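Local coordinates for protein cytochrome P450 (Rhodococcus erythropolis, PDB 3WEC) that hydroxylates the quinoline nitrogen of aurachin alkaloids with a heme iron as a cytochrome P450 monooxygenase, a step that gives these compounds their antibiotic activity, at residues 48-53 and 328-333; 133-138 and 154-159; 163-168 and 222-227. All coordinates share one frame; numbering follows the deposited sequence.

Contact 1. Residues 48-53 and 328-333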
loop_
_atom_site.group_PDB
_atom_site.type_symbol
_atom_site.label_atom_id
_atom_site.label_comp_id
_atom_site.label_asym_id
_atom_site.label_seq_id
_atom_site.Cartn_x
_atom_site.Cartn_y
_atom_site.Cartn_z
ATOM N N ILE A 48 14.716 -4.104 12.846
ATOM C CA ILE A 48 13.417 -3.436 13.022
ATOM C C ILE A 48 13.671 -2.028 13.517
ATOM O O ILE A 48 14.424 -1.841 14.454
ATOM C CB ILE A 48 12.502 -4.185 14.024
ATOM C CG1 ILE A 48 12.482 -5.698 13.753
ATOM C CG2 ILE A 48 11.083 -3.641 13.988
ATOM C CD1 ILE A 48 11.906 -6.138 12.408
ATOM N N VAL A 49 13.057 -1.035 12.888
ATOM C CA VAL A 49 13.337 0.372 13.212
ATOM C C VAL A 49 12.038 1.109 13.572
ATOM O O VAL A 49 11.073 1.061 12.795
ATOM C CB VAL A 49 14.041 1.091 12.035
ATOM C CG1 VAL A 49 14.160 2.586 12.308
ATOM C CG2 VAL A 49 15.417 0.498 11.785
ATOM N N ALA A 50 12.024 1.792 14.730
ATOM C CA ALA A 50 10.760 2.259 15.327
ATOM C C ALA A 50 10.559 3.788 15.454
ATOM O O ALA A 50 9.418 4.268 15.526
ATOM C CB ALA A 50 10.541 1.572 16.683
ATOM N N ASP A 51 11.661 4.541 15.489
ATOM C CA ASP A 51 11.585 5.971 15.717
ATOM C C ASP A 51 11.463 6.776 14.443
ATOM O O ASP A 51 12.190 6.536 13.484
ATOM C CB ASP A 51 12.808 6.459 16.524
ATOM C CG ASP A 51 14.132 6.148 15.829
ATOM O OD1 ASP A 51 14.938 7.086 15.646
ATOM O OD2 ASP A 51 14.357 4.964 15.472
ATOM N N TYR A 52 10.566 7.761 14.461
ATOM C CA TYR A 52 10.450 8.715 13.355
ATOM C C TYR A 52 11.789 9.055 12.693
ATOM O O TYR A 52 11.962 8.820 11.497
ATOM C CB TYR A 52 9.754 10.032 13.762
ATOM C CG TYR A 52 9.560 10.994 12.573
ATOM C CD1 TYR A 52 8.655 10.685 11.542
ATOM C CD2 TYR A 52 10.288 12.206 12.476
ATOM C CE1 TYR A 52 8.476 11.535 10.451
ATOM C CE2 TYR A 52 10.111 13.067 11.385
ATOM C CZ TYR A 52 9.196 12.721 10.380
ATOM O OH TYR A 52 8.998 13.541 9.303
ATOM N N THR A 53 12.736 9.589 13.447
ATOM C CA THR A 53 13.909 10.174 12.784
ATOM C C THR A 53 14.721 9.151 11.981
ATOM O O THR A 53 15.028 9.406 10.818
ATOM C CB THR A 53 14.798 11.019 13.720
ATOM O OG1 THR A 53 13.968 11.851 14.539
ATOM C CG2 THR A 53 15.731 11.914 12.901
ATOM N N LEU A 328 6.883 2.232 9.611
ATOM C CA LEU A 328 6.134 3.433 9.268
ATOM C C LEU A 328 5.067 3.770 10.304
ATOM O O LEU A 328 4.917 4.938 10.690
ATOM C CB LEU A 328 5.482 3.234 7.902
ATOM C CG LEU A 328 6.292 2.708 6.711
ATOM C CD1 LEU A 328 5.350 2.620 5.530
ATOM C CD2 LEU A 328 7.448 3.629 6.346
ATOM N N ALA A 329 4.340 2.740 10.767
ATOM C CA ALA A 329 3.228 2.885 11.697
ATOM C C ALA A 329 3.707 3.423 13.066
ATOM O O ALA A 329 3.057 4.300 13.654
ATOM C CB ALA A 329 2.485 1.559 11.851
ATOM N N SER A 330 4.845 2.911 13.536
ATOM C CA SER A 330 5.498 3.381 14.757
ATOM C C SER A 330 6.001 4.840 14.665
ATOM O O SER A 330 5.587 5.685 15.453
ATOM C CB SER A 330 6.646 2.442 15.116
ATOM O OG SER A 330 7.117 2.720 16.391
ATOM N N GLY A 331 6.863 5.127 13.695
ATOM C CA GLY A 331 7.357 6.472 13.481
ATOM C C GLY A 331 6.236 7.484 13.472
ATOM O O GLY A 331 6.305 8.467 14.164
ATOM N N ASN A 332 5.183 7.223 12.706
ATOM C CA ASN A 332 4.037 8.126 12.615
ATOM C C ASN A 332 3.467 8.599 13.959
ATOM O O ASN A 332 3.034 9.766 14.076
ATOM C CB ASN A 332 2.941 7.488 11.777
ATOM C CG ASN A 332 3.273 7.487 10.281
ATOM O OD1 ASN A 332 4.242 8.115 9.842
ATOM N ND2 ASN A 332 2.491 6.745 9.500
ATOM N N ARG A 333 3.447 7.694 14.954
ATOM C CA ARG A 333 2.846 7.981 16.247
ATOM C C ARG A 333 3.643 9.064 16.996
ATOM O O ARG A 333 3.130 9.711 17.909
ATOM C CB ARG A 333 2.627 6.703 17.094
ATOM C CG ARG A 333 1.547 5.755 16.567
ATOM C CD ARG A 333 0.259 6.504 16.229
ATOM N NE ARG A 333 -0.840 5.631 15.788
ATOM C CZ ARG A 333 -1.689 5.049 16.637
ATOM N NH1 ARG A 333 -1.553 5.238 17.955
ATOM N NH2 ARG A 333 -2.664 4.285 16.185
#

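Contact 2. Residues 133-138 and 154-159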
loop_
_atom_site.group_PDB
_atom_site.type_symbol
_atom_site.label_atom_id
_atom_site.label_comp_id
_atom_site.label_asym_id
_atom_site.label_seq_id
_atom_site.Cartn_x
_atom_site.Cartn_y
_atom_site.Cartn_z
ATOM N N SER A 133 -17.263 9.412 -9.167
ATOM C CA SER A 133 -18.338 8.487 -9.502
ATOM C C SER A 133 -18.162 7.185 -8.731
ATOM O O SER A 133 -19.092 6.701 -8.059
ATOM C CB SER A 133 -18.321 8.224 -11.003
ATOM O OG SER A 133 -19.528 7.658 -11.432
ATOM N N ALA A 134 -16.951 6.630 -8.817
ATOM C CA ALA A 134 -16.587 5.455 -8.051
ATOM C C ALA A 134 -16.720 5.706 -6.536
ATOM O O ALA A 134 -17.257 4.844 -5.814
ATOM C CB ALA A 134 -15.182 5.007 -8.403
ATOM N N ALA A 135 -16.256 6.861 -6.043
ATOM C CA ALA A 135 -16.333 7.117 -4.572
ATOM C C ALA A 135 -17.795 7.173 -4.130
ATOM O O ALA A 135 -18.187 6.483 -3.172
ATOM C CB ALA A 135 -15.603 8.390 -4.158
ATOM N N SER A 136 -18.603 7.963 -4.851
ATOM C CA SER A 136 -19.989 8.145 -4.451
ATOM C C SER A 136 -20.793 6.867 -4.559
ATOM O O SER A 136 -21.601 6.607 -3.695
ATOM C CB SER A 136 -20.686 9.318 -5.155
ATOM O OG SER A 136 -20.225 9.466 -6.472
ATOM N N SER A 137 -20.572 6.062 -5.593
ATOM C CA SER A 137 -21.256 4.763 -5.664
ATOM C C SER A 137 -20.957 3.909 -4.431
ATOM O O SER A 137 -21.872 3.279 -3.875
ATOM C CB SER A 137 -20.860 3.990 -6.917
ATOM O OG SER A 137 -21.406 4.602 -8.051
ATOM N N ALA A 138 -19.681 3.892 -4.023
ATOM C CA ALA A 138 -19.207 3.073 -2.895
ATOM C C ALA A 138 -19.813 3.588 -1.601
ATOM O O ALA A 138 -20.372 2.814 -0.810
ATOM C CB ALA A 138 -17.690 3.081 -2.807
ATOM N N GLU A 154 -13.128 -2.858 -1.379
ATOM C CA GLU A 154 -12.252 -3.499 -2.376
ATOM C C GLU A 154 -12.614 -3.112 -3.844
ATOM O O GLU A 154 -11.698 -2.930 -4.666
ATOM C CB GLU A 154 -12.136 -5.020 -2.162
ATOM C CG GLU A 154 -11.217 -5.434 -1.008
ATOM C CD GLU A 154 -11.317 -6.912 -0.670
ATOM O OE1 GLU A 154 -12.211 -7.585 -1.202
ATOM O OE2 GLU A 154 -10.511 -7.398 0.158
ATOM N N PRO A 155 -13.931 -2.964 -4.160
ATOM C CA PRO A 155 -14.255 -2.597 -5.535
ATOM C C PRO A 155 -13.905 -1.160 -5.938
ATOM O O PRO A 155 -13.711 -0.894 -7.136
ATOM C CB PRO A 155 -15.768 -2.850 -5.622
ATOM C CG PRO A 155 -16.014 -3.902 -4.572
ATOM C CD PRO A 155 -15.122 -3.464 -3.447
ATOM N N PHE A 156 -13.781 -0.258 -4.968
ATOM C CA PHE A 156 -13.548 1.144 -5.294
ATOM C C PHE A 156 -12.188 1.328 -6.058
ATOM O O PHE A 156 -12.173 1.756 -7.219
ATOM C CB PHE A 156 -13.808 2.028 -4.031
ATOM C CG PHE A 156 -13.366 3.452 -4.163
ATOM C CD1 PHE A 156 -13.614 4.185 -5.317
ATOM C CD2 PHE A 156 -12.656 4.059 -3.117
ATOM C CE1 PHE A 156 -13.186 5.502 -5.436
ATOM C CE2 PHE A 156 -12.231 5.357 -3.220
ATOM C CZ PHE A 156 -12.491 6.088 -4.387
ATOM N N PRO A 157 -11.040 0.941 -5.458
ATOM C CA PRO A 157 -9.818 1.008 -6.274
ATOM C C PRO A 157 -9.800 0.140 -7.548
ATOM O O PRO A 157 -9.144 0.516 -8.539
ATOM C CB PRO A 157 -8.723 0.521 -5.289
ATOM C CG PRO A 157 -9.496 -0.294 -4.300
ATOM C CD PRO A 157 -10.721 0.547 -4.084
ATOM N N VAL A 158 -10.479 -1.015 -7.537
ATOM C CA VAL A 158 -10.575 -1.841 -8.757
ATOM C C VAL A 158 -11.292 -1.064 -9.872
ATOM O O VAL A 158 -10.909 -1.146 -11.031
ATOM C CB VAL A 158 -11.314 -3.211 -8.545
ATOM C CG1 VAL A 158 -11.731 -3.795 -9.908
ATOM C CG2 VAL A 158 -10.437 -4.213 -7.784
ATOM N N GLU A 159 -12.334 -0.317 -9.534
ATOM C CA GLU A 159 -13.043 0.411 -10.544
ATOM C C GLU A 159 -12.146 1.531 -11.043
ATOM O O GLU A 159 -12.018 1.727 -12.258
ATOM C CB GLU A 159 -14.385 0.919 -10.019
ATOM C CG GLU A 159 -15.405 1.313 -11.085
ATOM C CD GLU A 159 -15.544 0.307 -12.240
ATOM O OE1 GLU A 159 -14.753 -0.676 -12.322
ATOM O OE2 GLU A 159 -16.452 0.499 -13.088
#

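Contact 3. Residues 163-168 and 222-227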
loop_
_atom_site.group_PDB
_atom_site.type_symbol
_atom_site.label_atom_id
_atom_site.label_comp_id
_atom_site.label_asym_id
_atom_site.label_seq_id
_atom_site.Cartn_x
_atom_site.Cartn_y
_atom_site.Cartn_z
ATOM N N SER A 163 -10.137 2.109 -14.897
ATOM C CA SER A 163 -10.368 3.313 -15.706
ATOM C C SER A 163 -9.042 4.046 -16.018
ATOM O O SER A 163 -8.812 4.377 -17.164
ATOM C CB SER A 163 -11.385 4.241 -15.023
ATOM O OG SER A 163 -11.393 5.521 -15.618
ATOM N N ILE A 164 -8.180 4.262 -15.007
ATOM C CA ILE A 164 -6.802 4.750 -15.234
ATOM C C ILE A 164 -6.035 3.960 -16.348
ATOM O O ILE A 164 -5.370 4.566 -17.191
ATOM C CB ILE A 164 -5.932 4.745 -13.934
ATOM C CG1 ILE A 164 -6.608 5.456 -12.738
ATOM C CG2 ILE A 164 -4.564 5.388 -14.186
ATOM C CD1 ILE A 164 -6.611 6.977 -12.787
ATOM N N LEU A 165 -6.124 2.632 -16.334
ATOM C CA LEU A 165 -5.386 1.751 -17.261
ATOM C C LEU A 165 -5.940 1.690 -18.712
ATOM O O LEU A 165 -5.217 1.343 -19.649
ATOM C CB LEU A 165 -5.346 0.340 -16.705
ATOM C CG LEU A 165 -4.449 -0.025 -15.523
ATOM C CD1 LEU A 165 -5.070 -1.168 -14.704
ATOM C CD2 LEU A 165 -3.107 -0.464 -16.041
ATOM N N GLY A 166 -7.232 1.994 -18.872
ATOM C CA GLY A 166 -7.865 1.989 -20.185
ATOM C C GLY A 166 -8.231 0.563 -20.516
ATOM O O GLY A 166 -8.051 0.116 -21.655
ATOM N N ILE A 167 -8.712 -0.175 -19.506
ATOM C CA ILE A 167 -9.218 -1.534 -19.757
ATOM C C ILE A 167 -10.546 -1.432 -20.543
ATOM O O ILE A 167 -11.482 -0.757 -20.108
ATOM C CB ILE A 167 -9.391 -2.344 -18.459
ATOM C CG1 ILE A 167 -8.086 -2.400 -17.635
ATOM C CG2 ILE A 167 -9.936 -3.733 -18.740
ATOM C CD1 ILE A 167 -6.898 -3.099 -18.285
ATOM N N PRO A 168 -10.610 -2.087 -21.711
ATOM C CA PRO A 168 -11.786 -2.061 -22.600
ATOM C C PRO A 168 -12.988 -2.658 -21.882
ATOM O O PRO A 168 -12.818 -3.540 -21.031
ATOM C CB PRO A 168 -11.377 -2.961 -23.773
ATOM C CG PRO A 168 -9.878 -3.054 -23.711
ATOM C CD PRO A 168 -9.493 -2.876 -22.270
ATOM N N GLU A 222 -7.814 5.133 -24.523
ATOM C CA GLU A 222 -7.128 6.185 -23.760
ATOM C C GLU A 222 -6.841 5.726 -22.320
ATOM O O GLU A 222 -7.713 5.153 -21.658
ATOM C CB GLU A 222 -7.979 7.457 -23.697
ATOM C CG GLU A 222 -8.239 8.150 -25.023
ATOM C CD GLU A 222 -7.010 8.824 -25.639
ATOM O OE1 GLU A 222 -5.900 8.775 -25.052
ATOM O OE2 GLU A 222 -7.174 9.405 -26.742
ATOM N N GLY A 223 -5.620 5.959 -21.839
ATOM C CA GLY A 223 -5.235 5.528 -20.482
ATOM C C GLY A 223 -3.805 5.027 -20.394
ATOM O O GLY A 223 -2.994 5.309 -21.270
ATOM N N LEU A 224 -3.527 4.234 -19.362
ATOM C CA LEU A 224 -2.162 4.026 -18.882
ATOM C C LEU A 224 -1.393 3.071 -19.740
ATOM O O LEU A 224 -0.265 3.368 -20.098
ATOM C CB LEU A 224 -2.117 3.568 -17.400
ATOM C CG LEU A 224 -0.685 3.596 -16.838
ATOM C CD1 LEU A 224 -0.158 5.026 -16.825
ATOM C CD2 LEU A 224 -0.578 2.950 -15.466
ATOM N N VAL A 225 -2.011 1.932 -20.082
ATOM C CA VAL A 225 -1.397 0.959 -20.984
ATOM C C VAL A 225 -0.938 1.647 -22.234
ATOM O O VAL A 225 0.192 1.451 -22.668
ATOM C CB VAL A 225 -2.340 -0.191 -21.397
ATOM C CG1 VAL A 225 -1.561 -1.205 -22.208
ATOM C CG2 VAL A 225 -2.920 -0.856 -20.178
ATOM N N ARG A 226 -1.808 2.457 -22.822
ATOM C CA ARG A 226 -1.451 3.072 -24.085
ATOM C C ARG A 226 -0.317 4.078 -23.838
ATOM O O ARG A 226 0.664 4.070 -24.542
ATOM C CB ARG A 226 -2.662 3.728 -24.778
ATOM C CG ARG A 226 -2.407 4.089 -26.241
ATOM C CD ARG A 226 -3.288 5.243 -26.699
ATOM N NE ARG A 226 -4.489 4.785 -27.395
ATOM C CZ ARG A 226 -5.619 5.490 -27.489
ATOM N NH1 ARG A 226 -5.704 6.681 -26.910
ATOM N NH2 ARG A 226 -6.676 5.009 -28.151
ATOM N N ARG A 227 -0.435 4.910 -22.811
ATOM C CA ARG A 227 0.575 5.944 -22.574
ATOM C C ARG A 227 1.955 5.386 -22.216
ATOM O O ARG A 227 2.943 6.033 -22.532
ATOM C CB ARG A 227 0.114 6.936 -21.521
ATOM C CG ARG A 227 -1.180 7.593 -21.884
ATOM C CD ARG A 227 -1.088 9.091 -21.813
ATOM N NE ARG A 227 -2.238 9.631 -21.094
ATOM C CZ ARG A 227 -3.481 9.716 -21.569
ATOM N NH1 ARG A 227 -4.428 10.222 -20.794
ATOM N NH2 ARG A 227 -3.785 9.313 -22.811
#

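Contact 1. Residues 48-53 and 328-333
Ala50 and Ser330 face each other where the beta-rich part of the P450 fold gives way to two helices: the turn from strand 47-49 into helix 52-60, the B helix of the family, lies against the short helix 328-333, the K' helix. Strand 47-49 also runs parallel to strand 323-326 in the same sheet, and each strand leads almost directly into one of these helices, so the contact extends the sheet pairing past its end.

One hydrogen bond joins the segments. Ser330 OG donates to Ala50 O at 2.9 Å, coming in at a C=O...donor angle of 123° and 18° out of the carbonyl plane. Ser330 CB points at the turn, and with OG opposite the backbone N (chi1 -169°) the hydroxyl lies beside its own carbonyl carbon, within reach of Ala50 O. It has a second partner in Arg34 of helix 27-36, so this buried group ties three elements together. Gly331 N also comes near Ala50 O, at 3.3 Å, but the angle is too poor for a bond.

Close packing does the rest. Gly331 CA comes to 3.8 Å from Tyr52 CA and 3.6 Å from Tyr52 N, a backbone-to-backbone approach that depends on the lack of a side chain, since a CB would be crowded against Tyr52 CA.

Asp51 occupies the N-cap position: its side chain caps a backbone N-H in the first turn of helix 52-60, and OD1 also bonds Ser54 OG.

Tyr52 then extends past the K' helix to bond Arg356 through its hydroxyl. On the way its CB passes 3.8 Å from Gly331 O, and ring atom CD1 lies obliquely 4.2 Å from the same oxygen.

Contact 2. Residues 133-138 and 154-159
The antiparallel pair formed by helices 128-141 and 155-165, the D and E helices of a P450, is held here by Phe156 set against three alanines. The short segments run at 159° to each other, with their axes approaching to 9.3 Å, and the phenylalanine ring fills the gap that the small side chains of the partner provide. Ala134 and Ala138, one turn apart, both point at the E helix. Phe156 carries its ring opposite its own backbone N (chi1 169°), reaching across to the D helix. Ala134 CB meets the ring at its edge, near the ring plane, 3.6 Å from Phe156 CD1. Ala135 N approaches Phe156 CE1 obliquely, at 3.4 Å, and Phe156 CZ comes to 3.9 Å from Ala135 CB. At the root of the side chain, Phe156 CB packs 4.2 Å from Ala138 CB.

In P450s the D and E helices form a four-helix bundle with the long central helix, here 240-271, and the L helix, here 364-381. Phe156 touches both of these: Ile262 on the former, and Met370 and Phe374 on the latter.

Glu159, one turn beyond Phe156, marks the margin of the apolar patch. Its CB lies 4.5 Å from Ala134 CB, while its carboxylate turns off to a salt bridge with Arg172.

Contact 3. Residues 163-168 and 222-227
With CG swung opposite the backbone N (chi1 -170°), Leu224 sends its CD2 branch toward Leu165; its CB is set by the backbone against the last turn of helix 155-165, 3.4 Å from Ile164 O. In Val225 (chi1 -174°) it is CG1 that lies opposite the N, which turns CG2 toward Leu165 and sets it 3.2 Å from Leu165 O. Leu165 CD2 completes the apolar contact, 4.2 Å from Val225 CG2 and 4.3 Å from Leu224 CD2.

The backbones meet end to start. Val225 N donates to Leu165 O at 3.3 Å with a fairly straight N-H...O angle of 159°, whereas Leu224 N reaches Ile164 O in a weak, bent bond of 2.9 Å. Two glycines allow the approach: Gly166 closes the E helix in a Schellman motif at positive phi, and Gly223, the N-cap of helix 224-230, puts its CA 3.4 Å from Ile164 O.

Carbonyls at the C-terminus of helix 155-165 thus receive N-H groups from the first turn of helix 224-230, so polar ends that a helix cannot satisfy internally pair with each other. The partly negative end of one helix meets the partly positive end of the other, which probably favours the junction.

Contacts 2 and 3 sit on the same helix, 155-165, which meets the D helix near its start and the H helix at its end; their centres are about 17 Å apart. Contact 1 lies on the opposite side of the molecule's centre, centre to centre about 31 Å from contact 2 and about 37 Å from contact 3, and its segments enclose both along the chain. The heme lies between these regions: the side chain of Tyr52 is about 12 Å from it, that of Phe156 about 9 Å and that of Ile164 about 7 Å. In contact 1, Leu328 belongs to the heme pocket, while the side chain of Leu224 in contact 3 is about 12 Å from the bound aurachin intermediate.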